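Local coordinates for oligopeptide-binding protein oppA (Lactococcus lactis, PDB 3DRF) that binds oligopeptides in a voluminous closed cavity and serves as the receptor of the OppABCDF ABC transporter that takes them up, peptides longer than three residues included, at residues Pro479-Asp483 and Leu505-Asp509; Asp134-Asp138 and Ser486-Tyr491; Ala299-Ser303 and Ser474-Glu478. All coordinates share one frame; numbering follows the deposited sequence.

Contact 1: residues Pro479-Asp483 and Leu505-Asp509; sequences PSQQD and LNDID
The turn into helix 482-485 lies against the last turn of helix 499-508, with CA of Q482 and CA of L505 6.2 Å apart and CA of S480 facing CA of I508. The S480 hydroxyl is placed by chi1 of -175°, which sets OG anti to the backbone N and aims it at D509; OG donates to OD2 of D509 over 2.7 Å, on the syn lone pair of that oxygen. Y189 bonds to the same OD2, and R519 makes a salt bridge to OD1, so both carboxylate oxygens are gripped from outside as well. Q482 runs beside L505, its chain bent at chi2, which turns the amide toward N506. There NE2 of Q482 gives a nearly straight bond (171°) to OD1 of N506 at 3.1 Å, on a lone pair in the carbonyl plane, and the two amide planes differ by 25°. A water that donates to OE1 of Q482 and to OD1 of N506 closes a second path between these amides. Another water links OG of S480 to O of L505. Apolar contact is slight: CD2 of L505 reaches the carbonyl carbon of Q481 at 3.9 Å, while L505 and I508 pack on Y526, and I508 also on F523, of helix 516-533. The chemistry is thus mostly polar: the bonds at both oxygens fix the D509 carboxylate, and the positive charge of R519 would be expected to favour its ionised form.

Contact 2: residues Asp134-Asp138 and Ser486-Tyr491; sequences DRWTD and SAAAPY
D138 and S486 pin two irregular segments together at a type I beta turn, S486 to A489, in the closed conformation of this venus fly-trap peptide receptor. The carboxylate of D138 hangs over the turn: in the conformer described, one of two modelled, OD2 of D138 accepts from N of A488 at 2.9 Å, the donor standing 40° out of the carboxylate plane, and CB of A488 sits close to both carboxylate oxygens. In return OG of S486, lying between its own N and carbonyl carbon, takes a 3.1 Å bond from N of D138 at 168°; Q482 O holds the same hydroxyl. W136 presents the edge of its indole to this turn, with O of A488 near the ring plane at CD1 and the methyl of A488 beside CD1 and NE1, while H150 stacks on the ring.

At the other end R135 and Y491 meet with the guanidinium and phenol planes 65° apart. OH of Y491 stands over the centre of one guanidinium face, 3.0 Å from CZ of R135, too far off the N-H directions for a hydrogen bond; N55 bonds to it instead. R135 reaches there with its chain extended from CG to NE, and NH1 bonds to the bound peptide's backbone and to O of S54. An alanine here is likely to deprive that peptide backbone of the NH1 donor and uncover the hydroxyl end of Y491, which also packs on the peptide. Between the two ends, CD of P490 lies 3.4 Å from O of W136, and a single water donates to the carbonyl oxygens of D134 and W136 while accepting from N of Y491, 3.2 Å away.

Contact 3: residues Ala299-Ser303 and Ser474-Glu478; sequences AMYIS and SLASE
M300 and L475 supply the hydrogen bond between these backbones: N of L475 donates to O of M300 at 2.9 Å, with 150° at the hydrogen and the donor 40° out of the carbonyl plane. A water also donates to this oxygen and bridges it to O of L475. Two hydrogen bonds and a weaker CA-H...O contact from S474 thus meet at the carbonyl oxygen of M300, the central residue of an inverse gamma turn. Next to it, Y301 and S474 form an antiparallel non-hydrogen-bonded bridge, their CA atoms 4.8 Å apart and both side chains on the same face of the sheet.

Apolar contacts centre on L475 and, separately, on S477. CD2 of L475 meets CG2 of I302 at 3.8 Å where the two side chains cross at a slant, and CD1 abuts the carbonyl carbon of Y301. M300, bent at chi2 and chi3 (54°), turns its methyl back over the loop, so that CE of M300 rests on CB of S477 at 3.5 Å and SD lies over CA of the same residue.

The bound peptide meets this contact directly: the hydroxyl of Y301 bonds to its backbone, A476 N to one of its polar side chains, and S474 pairs with it in antiparallel fashion. Strand 292-307 is here flanked by strand 536-549, on which Y301 and I302 pack, and by the end of strand 468-474, from which the chain leaves toward helix 482-485.

In the fold
From the N terminus, the chain first passes residues 134-138, in the loop between helices 116-127 and 146-150, which pair with 486-491 and so close the longest loop, in contact 2. Nested inside it is contact 3, where strand 292-307 meets the end of strand 468-474. The chain then runs straight on into 479-483, which pairs with 505-509 after contact 3 has closed, so these two are in series. Contacts 1 and 2 cross, since 486-491 lies between the segments of contact 1; they touch where D483 OD1 probably bonds to T137 OG1. Together the three contacts tie the sheet holding strands 292-307 and 468-474 to helices 482-485 and 499-508 and to the 134-138 loop.

Contact 1: residues Pro479-Asp483 and Leu505-Asp509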
# COMPACT_ATOMS: atom_id res chain seq x y z
N PRO A 479 10.02 -7.39 1.42
CA PRO A 479 9.12 -8.20 0.55
C PRO A 479 8.01 -9.09 1.19
O PRO A 479 7.16 -9.54 0.49
CB PRO A 479 10.10 -9.08 -0.26
CG PRO A 479 11.36 -9.11 0.58
CD PRO A 479 11.44 -7.70 1.15
N SER A 480 8.09 -9.33 2.50
CA SER A 480 7.03 -10.11 3.17
C SER A 480 5.65 -9.46 2.95
O SER A 480 5.49 -8.28 3.04
CB SER A 480 7.34 -10.19 4.68
OG SER A 480 6.34 -11.05 5.25
N GLN A 481 4.69 -10.32 2.65
CA GLN A 481 3.31 -9.89 2.39
C GLN A 481 2.33 -10.29 3.49
O GLN A 481 1.17 -10.32 3.28
CB GLN A 481 2.83 -10.35 1.00
CG GLN A 481 3.78 -9.73 -0.09
CD GLN A 481 3.27 -9.98 -1.50
OE1 GLN A 481 2.52 -10.91 -1.77
NE2 GLN A 481 3.68 -9.14 -2.40
N GLN A 482 2.83 -10.53 4.70
CA GLN A 482 1.96 -10.69 5.89
C GLN A 482 0.97 -9.57 6.01
O GLN A 482 -0.13 -9.83 6.37
CB GLN A 482 2.80 -10.71 7.20
CG GLN A 482 3.74 -11.98 7.34
CD GLN A 482 2.98 -13.18 7.94
OE1 GLN A 482 1.82 -13.20 8.01
NE2 GLN A 482 3.72 -14.20 8.32
N ASP A 483 1.38 -8.34 5.69
CA ASP A 483 0.49 -7.19 5.97
C ASP A 483 -0.55 -6.98 4.84
O ASP A 483 -1.40 -6.19 4.97
CB ASP A 483 1.35 -5.94 6.27
CG ASP A 483 2.12 -6.04 7.62
OD1 ASP A 483 1.91 -6.95 8.35
OD2 ASP A 483 2.87 -5.12 7.82
N LEU A 505 3.33 -17.92 4.36
CA LEU A 505 3.61 -16.55 4.85
C LEU A 505 4.51 -16.62 6.11
O LEU A 505 5.50 -15.93 6.19
CB LEU A 505 2.32 -15.81 5.23
CG LEU A 505 1.50 -15.33 3.98
CD1 LEU A 505 0.12 -14.92 4.46
CD2 LEU A 505 2.15 -14.20 3.18
N ASN A 506 4.17 -17.52 7.01
CA ASN A 506 4.94 -17.67 8.27
C ASN A 506 6.34 -18.24 7.97
O ASN A 506 7.29 -17.80 8.55
CB ASN A 506 4.17 -18.55 9.27
CG ASN A 506 2.88 -17.90 9.78
OD1 ASN A 506 2.63 -16.75 9.61
ND2 ASN A 506 2.09 -18.71 10.40
N ASP A 507 6.42 -19.19 7.05
CA ASP A 507 7.74 -19.81 6.71
C ASP A 507 8.74 -18.75 6.20
O ASP A 507 9.89 -18.80 6.55
CB ASP A 507 7.53 -20.99 5.74
CG ASP A 507 8.70 -21.94 5.72
OD1 ASP A 507 9.25 -22.21 6.78
OD2 ASP A 507 9.00 -22.45 4.69
N ILE A 508 8.26 -17.82 5.38
CA ILE A 508 9.08 -16.73 4.83
C ILE A 508 9.76 -15.90 5.94
O ILE A 508 10.85 -15.43 5.80
CB ILE A 508 8.21 -15.87 3.89
CG1 ILE A 508 8.05 -16.61 2.53
CG2 ILE A 508 8.78 -14.44 3.74
CD1 ILE A 508 6.86 -16.06 1.66
N ASP A 509 9.04 -15.76 7.04
CA ASP A 509 9.52 -14.90 8.15
C ASP A 509 9.97 -15.70 9.36
O ASP A 509 10.24 -15.17 10.36
CB ASP A 509 8.43 -13.83 8.56
CG ASP A 509 8.17 -12.80 7.49
OD1 ASP A 509 9.01 -12.59 6.66
OD2 ASP A 509 7.09 -12.28 7.51
O HOH W 1 5.41 -13.63 4.47
O HOH W 2 0.37 -15.62 8.27

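Contact 2: residues Asp134-Asp138 and Ser486-Tyr491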
# COMPACT_ATOMS: atom_id res chain seq x y z
N ASP A 134 -7.48 0.22 9.95
CA ASP A 134 -7.64 -0.99 9.12
C ASP A 134 -6.28 -1.74 9.01
O ASP A 134 -6.20 -2.65 8.23
CB ASP A 134 -8.12 -0.54 7.73
CG ASP A 134 -9.40 0.28 7.81
OD1 ASP A 134 -10.33 -0.20 8.37
OD2 ASP A 134 -9.39 1.39 7.35
N ARG A 135 -5.29 -1.36 9.83
CA ARG A 135 -3.92 -1.86 9.70
C ARG A 135 -3.48 -2.95 10.73
O ARG A 135 -2.34 -3.29 10.82
CB ARG A 135 -2.91 -0.70 9.67
CG ARG A 135 -3.02 0.19 8.43
CD ARG A 135 -1.86 1.22 8.46
NE ARG A 135 -1.80 2.00 7.20
CZ ARG A 135 -1.22 1.58 6.10
NH1 ARG A 135 -1.19 2.35 5.04
NH2 ARG A 135 -0.66 0.40 6.06
N TRP A 136 -4.45 -3.56 11.42
CA TRP A 136 -4.12 -4.74 12.23
C TRP A 136 -3.63 -5.87 11.26
O TRP A 136 -4.07 -5.98 10.14
CB TRP A 136 -5.34 -5.19 13.11
CG TRP A 136 -4.93 -6.35 14.05
CD1 TRP A 136 -5.27 -7.62 13.89
CD2 TRP A 136 -4.01 -6.31 15.18
NE1 TRP A 136 -4.68 -8.41 14.88
CE2 TRP A 136 -3.87 -7.62 15.64
CE3 TRP A 136 -3.28 -5.28 15.82
CZ2 TRP A 136 -3.07 -7.94 16.74
CZ3 TRP A 136 -2.49 -5.60 16.88
CH2 TRP A 136 -2.40 -6.90 17.35
N THR A 137 -2.73 -6.69 11.78
CA THR A 137 -2.07 -7.71 10.96
C THR A 137 -1.42 -8.70 11.93
O THR A 137 -1.14 -8.38 13.02
CB THR A 137 -1.00 -7.06 10.05
OG1 THR A 137 -0.18 -8.13 9.56
CG2 THR A 137 -0.12 -5.97 10.80
N ASP A 138 -1.22 -9.94 11.49
CA ASP A 138 -0.53 -10.90 12.36
C ASP A 138 0.93 -10.53 12.64
O ASP A 138 1.52 -11.07 13.57
CB ASP A 138 -0.64 -12.31 11.80
CG ASP A 138 -2.02 -12.89 11.99
OD1 ASP A 138 -2.40 -13.03 13.17
OD2 ASP A 138 -2.72 -13.19 10.99
N SER A 486 -2.25 -11.82 5.68
CA SER A 486 -2.37 -12.61 6.93
C SER A 486 -3.85 -12.66 7.40
O SER A 486 -4.63 -11.78 7.19
CB SER A 486 -1.42 -12.12 8.05
OG SER A 486 -1.78 -10.81 8.54
N ALA A 487 -4.15 -13.76 8.07
CA ALA A 487 -5.50 -14.07 8.48
C ALA A 487 -6.16 -12.94 9.30
O ALA A 487 -7.32 -12.75 9.18
CB ALA A 487 -5.50 -15.38 9.27
N ALA A 488 -5.36 -12.25 10.12
CA ALA A 488 -5.92 -11.17 10.96
C ALA A 488 -6.05 -9.80 10.28
O ALA A 488 -6.58 -8.92 10.86
CB ALA A 488 -5.04 -11.00 12.20
N ALA A 489 -5.58 -9.66 9.04
CA ALA A 489 -5.52 -8.36 8.38
C ALA A 489 -6.77 -8.02 7.56
O ALA A 489 -7.03 -8.70 6.62
CB ALA A 489 -4.30 -8.36 7.39
N PRO A 490 -7.43 -6.89 7.82
CA PRO A 490 -8.51 -6.41 6.94
C PRO A 490 -8.02 -6.06 5.51
O PRO A 490 -8.76 -6.01 4.62
CB PRO A 490 -8.96 -5.11 7.63
CG PRO A 490 -8.65 -5.30 9.06
CD PRO A 490 -7.31 -6.07 9.05
N TYR A 491 -6.70 -5.92 5.33
CA TYR A 491 -6.17 -5.67 3.98
C TYR A 491 -6.26 -6.90 3.03
O TYR A 491 -6.09 -6.75 1.88
CB TYR A 491 -4.72 -5.21 4.06
CG TYR A 491 -4.51 -3.71 4.33
CD1 TYR A 491 -5.51 -2.89 4.81
CD2 TYR A 491 -3.26 -3.15 4.14
CE1 TYR A 491 -5.28 -1.54 5.05
CE2 TYR A 491 -3.03 -1.81 4.38
CZ TYR A 491 -4.03 -1.02 4.84
OH TYR A 491 -3.76 0.35 5.06
O HOH W 3 -4.61 -4.88 7.58

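Contact 3: residues Ala299-Ser303 and Ser474-Glu478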
# COMPACT_ATOMS: atom_id res chain seq x y z
N ALA A 299 9.14 0.59 -9.70
CA ALA A 299 8.06 0.86 -8.74
C ALA A 299 8.04 -0.29 -7.69
O ALA A 299 8.11 -1.44 -8.00
CB ALA A 299 6.74 1.03 -9.42
N MET A 300 7.91 0.09 -6.46
CA MET A 300 7.71 -0.93 -5.44
C MET A 300 6.18 -1.12 -5.41
O MET A 300 5.49 -0.45 -4.70
CB MET A 300 8.24 -0.43 -4.12
CG MET A 300 8.78 -1.57 -3.30
SD MET A 300 10.19 -0.94 -2.36
CE MET A 300 9.32 0.35 -1.67
N TYR A 301 5.71 -1.94 -6.36
CA TYR A 301 4.28 -1.95 -6.78
C TYR A 301 3.84 -3.31 -7.26
O TYR A 301 4.58 -4.01 -7.90
CB TYR A 301 4.11 -0.92 -7.93
CG TYR A 301 2.72 -0.83 -8.61
CD1 TYR A 301 1.80 0.09 -8.22
CD2 TYR A 301 2.39 -1.68 -9.66
CE1 TYR A 301 0.58 0.21 -8.91
CE2 TYR A 301 1.20 -1.59 -10.30
CZ TYR A 301 0.31 -0.65 -9.92
OH TYR A 301 -0.88 -0.53 -10.57
N ILE A 302 2.57 -3.59 -7.01
CA ILE A 302 1.88 -4.71 -7.65
C ILE A 302 0.44 -4.31 -7.82
O ILE A 302 -0.19 -3.69 -6.96
CB ILE A 302 1.97 -6.04 -6.78
CG1 ILE A 302 1.36 -7.27 -7.47
CG2 ILE A 302 1.32 -5.92 -5.38
CD1 ILE A 302 2.08 -7.67 -8.69
N SER A 303 -0.09 -4.66 -8.98
CA SER A 303 -1.55 -4.72 -9.19
C SER A 303 -2.01 -6.19 -9.32
O SER A 303 -1.29 -6.99 -9.76
CB SER A 303 -2.05 -3.86 -10.35
OG SER A 303 -1.49 -4.35 -11.58
N SER A 474 1.18 0.36 -3.46
CA SER A 474 2.53 0.85 -3.25
C SER A 474 3.05 0.07 -2.05
O SER A 474 2.71 0.37 -0.90
CB SER A 474 2.52 2.35 -2.99
OG SER A 474 2.25 3.07 -4.18
N LEU A 475 3.86 -0.92 -2.34
CA LEU A 475 4.28 -1.91 -1.37
C LEU A 475 5.29 -1.36 -0.34
O LEU A 475 6.05 -0.50 -0.62
CB LEU A 475 4.92 -3.12 -2.08
CG LEU A 475 3.99 -3.98 -2.94
CD1 LEU A 475 4.81 -4.92 -3.82
CD2 LEU A 475 2.98 -4.75 -2.11
N ALA A 476 5.25 -1.98 0.85
CA ALA A 476 6.27 -1.74 1.87
C ALA A 476 7.62 -2.18 1.31
O ALA A 476 7.68 -3.04 0.50
CB ALA A 476 5.94 -2.58 3.15
N SER A 477 8.67 -1.54 1.78
CA SER A 477 10.00 -1.77 1.22
C SER A 477 10.71 -3.01 1.75
O SER A 477 11.89 -3.06 1.73
CB SER A 477 10.91 -0.54 1.36
OG SER A 477 10.99 -0.14 2.69
N GLU A 478 9.96 -3.99 2.26
CA GLU A 478 10.51 -5.31 2.61
C GLU A 478 9.53 -6.32 2.00
O GLU A 478 8.35 -6.11 2.08
CB GLU A 478 10.57 -5.41 4.15
CG GLU A 478 11.57 -6.46 4.68
CD GLU A 478 11.09 -7.91 4.54
OE1 GLU A 478 9.87 -8.11 4.61
OE2 GLU A 478 11.93 -8.72 4.33
O HOH W 4 6.02 1.51 -2.81